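Local atomic coordinates of Syntaxin1 (Monosiga brevicollis, PDB entry 2XHE), a protein that probably acts as a SNAP receptor (SNARE) of the syntaxin family, binding other SNARE proteins in vesicle fusion. Residues A68-E73 with N87-D92. Sequence-based numbering, arbitrary orientation.
Sequences AQLHTE and NEKLQD
L70 and L90 face each other where two helices of what is probably the three-helix Habc domain of a syntaxin run side by side. Helices 44-72 and 80-116 form a helical hairpin, and the second runs back past the first. The local axes of 68-72 and 87-92 run roughly antiparallel, at 143°, and approach to 9.7 Å. The CA atoms of L70 and L90 are 6.4 Å apart, the nearest such pair between the segments. No hydrogen bond links the segments; van der Waals packing and one CH-pi contact join them.

Both leucines point their CB toward the partner helix. L90 reaches in between L70 and H71. Its CD2 meets L70 CB at 3.4 Å on one side. The same methyl makes a CH-pi contact over a face of the H71 imidazole, 3.9 Å from the ring centroid and 8° off the ring normal. The second methyl, L90 CD1, sits 3.8 Å from H71 CE1.

H71 is buried, and its NE2 is hydrogen-bonded to the side chain of Q158 on helix 131-171, the probable third Habc helix. H71 also touches L222 of helix 214-237 in the SNARE region, consistent with that region packing on Habc as in closed syntaxins.

On the exposed side, K89 crosses L70 at about a right angle. With K89 CG anti to the carbonyl carbon (chi1 -64°) and the chain extended, CD comes beside L70 CD2, at 4.0 Å. NZ stays 6.5 Å from E73 OE2, too far for a salt bridge. The other L70 methyl, CD1, packs against K89 CB at 3.4 Å.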
loop_
_atom_site.group_PDB
_atom_site.type_symbol
_atom_site.label_atom_id
_atom_site.label_comp_id
_atom_site.label_asym_id
_atom_site.label_seq_id
_atom_site.Cartn_x
_atom_site.Cartn_y
_atom_site.Cartn_z
ATOM N N ALA B 68 -8.756 8.823 32.303
ATOM C CA ALA B 68 -7.835 7.720 32.557
ATOM C C ALA B 68 -7.213 7.839 33.950
ATOM O O ALA B 68 -7.335 6.928 34.770
ATOM C CB ALA B 68 -6.756 7.659 31.483
ATOM N N GLN B 69 -6.559 8.967 34.219
ATOM C CA GLN B 69 -5.949 9.208 35.528
ATOM C C GLN B 69 -6.971 9.221 36.661
ATOM O O GLN B 69 -6.814 8.515 37.658
ATOM C CB GLN B 69 -5.168 10.519 35.530
ATOM C CG GLN B 69 -4.052 10.561 34.517
ATOM C CD GLN B 69 -3.292 11.865 34.560
ATOM O OE1 GLN B 69 -3.573 12.735 35.387
ATOM N NE2 GLN B 69 -2.317 12.012 33.665
ATOM N N LEU B 70 -8.015 10.030 36.508
ATOM C CA LEU B 70 -9.039 10.152 37.541
ATOM C C LEU B 70 -9.557 8.798 38.031
ATOM O O LEU B 70 -10.022 8.680 39.165
ATOM C CB LEU B 70 -10.201 11.022 37.051
ATOM C CG LEU B 70 -9.906 12.496 36.779
ATOM C CD1 LEU B 70 -11.197 13.243 36.477
ATOM C CD2 LEU B 70 -9.185 13.126 37.966
ATOM N N HIS B 71 -9.475 7.782 37.176
ATOM C CA HIS B 71 -9.923 6.438 37.530
ATOM C C HIS B 71 -8.890 5.673 38.353
ATOM O O HIS B 71 -9.202 5.167 39.436
ATOM C CB HIS B 71 -10.268 5.636 36.277
ATOM C CG HIS B 71 -11.687 5.786 35.834
ATOM N ND1 HIS B 71 -12.757 5.546 36.671
ATOM C CD2 HIS B 71 -12.217 6.138 34.640
ATOM C CE1 HIS B 71 -13.882 5.751 36.014
ATOM N NE2 HIS B 71 -13.584 6.113 34.778
ATOM N N THR B 72 -7.669 5.580 37.828
ATOM C CA THR B 72 -6.593 4.850 38.496
ATOM C C THR B 72 -6.119 5.600 39.734
ATOM O O THR B 72 -5.339 5.077 40.532
ATOM C CB THR B 72 -5.384 4.607 37.560
ATOM O OG1 THR B 72 -4.836 5.864 37.137
ATOM C CG2 THR B 72 -5.793 3.771 36.338
ATOM N N GLU B 73 -6.604 6.828 39.883
ATOM C CA GLU B 73 -6.268 7.664 41.027
ATOM C C GLU B 73 -7.246 7.416 42.178
ATOM O O GLU B 73 -6.909 7.621 43.345
ATOM C CB GLU B 73 -6.264 9.140 40.615
ATOM C CG GLU B 73 -5.611 10.086 41.614
ATOM C CD GLU B 73 -5.570 11.525 41.119
ATOM O OE1 GLU B 73 -5.377 11.734 39.900
ATOM O OE2 GLU B 73 -5.729 12.446 41.953
ATOM N N ASN B 87 -14.613 11.621 42.092
ATOM C CA ASN B 87 -15.888 11.279 41.468
ATOM C C ASN B 87 -16.664 12.523 41.020
ATOM O O ASN B 87 -17.638 12.421 40.280
ATOM C CB ASN B 87 -16.744 10.429 42.410
ATOM C CG ASN B 87 -17.656 9.462 41.663
ATOM O OD1 ASN B 87 -17.439 9.160 40.487
ATOM N ND2 ASN B 87 -18.677 8.963 42.352
ATOM N N GLU B 88 -16.218 13.693 41.472
ATOM C CA GLU B 88 -16.841 14.965 41.108
ATOM C C GLU B 88 -16.340 15.426 39.741
ATOM O O GLU B 88 -17.094 15.996 38.947
ATOM C CB GLU B 88 -16.527 16.029 42.167
ATOM C CG GLU B 88 -17.424 17.264 42.131
ATOM C CD GLU B 88 -18.719 17.068 42.900
ATOM O OE1 GLU B 88 -19.051 15.906 43.225
ATOM O OE2 GLU B 88 -19.405 18.074 43.185
ATOM N N LYS B 89 -15.055 15.187 39.485
ATOM C CA LYS B 89 -14.450 15.470 38.186
ATOM C C LYS B 89 -14.885 14.423 37.158
ATOM O O LYS B 89 -15.315 14.764 36.056
ATOM C CB LYS B 89 -12.917 15.485 38.284
ATOM C CG LYS B 89 -12.315 16.570 39.172
ATOM C CD LYS B 89 -10.781 16.567 39.105
ATOM C CE LYS B 89 -10.177 17.713 39.922
ATOM N NZ LYS B 89 -8.689 17.803 39.816
ATOM N N LEU B 90 -14.763 13.150 37.530
ATOM C CA LEU B 90 -15.122 12.043 36.651
ATOM C C LEU B 90 -16.469 12.246 35.980
ATOM O O LEU B 90 -16.553 12.296 34.755
ATOM C CB LEU B 90 -15.155 10.719 37.416
ATOM C CG LEU B 90 -13.855 9.958 37.660
ATOM C CD1 LEU B 90 -14.156 8.696 38.447
ATOM C CD2 LEU B 90 -13.173 9.622 36.347
ATOM N N GLN B 91 -17.528 12.348 36.775
ATOM C CA GLN B 91 -18.862 12.427 36.199
ATOM C C GLN B 91 -19.105 13.803 35.615
ATOM O O GLN B 91 -20.177 14.081 35.080
ATOM C CB GLN B 91 -19.940 12.057 37.218
ATOM C CG GLN B 91 -20.003 12.950 38.433
ATOM C CD GLN B 91 -20.772 12.298 39.563
ATOM O OE1 GLN B 91 -20.928 11.073 39.594
ATOM N NE2 GLN B 91 -21.259 13.111 40.501
ATOM N N ASP B 92 -18.095 14.660 35.710
ATOM C CA ASP B 92 -18.169 15.990 35.125
ATOM C C ASP B 92 -17.546 15.970 33.735
ATOM O O ASP B 92 -18.145 16.436 32.767
ATOM C CB ASP B 92 -17.481 17.018 36.024
ATOM C CG ASP B 92 -17.742 18.444 35.582
ATOM O OD1 ASP B 92 -17.520 18.751 34.389
ATOM O OD2 ASP B 92 -18.167 19.259 36.430
#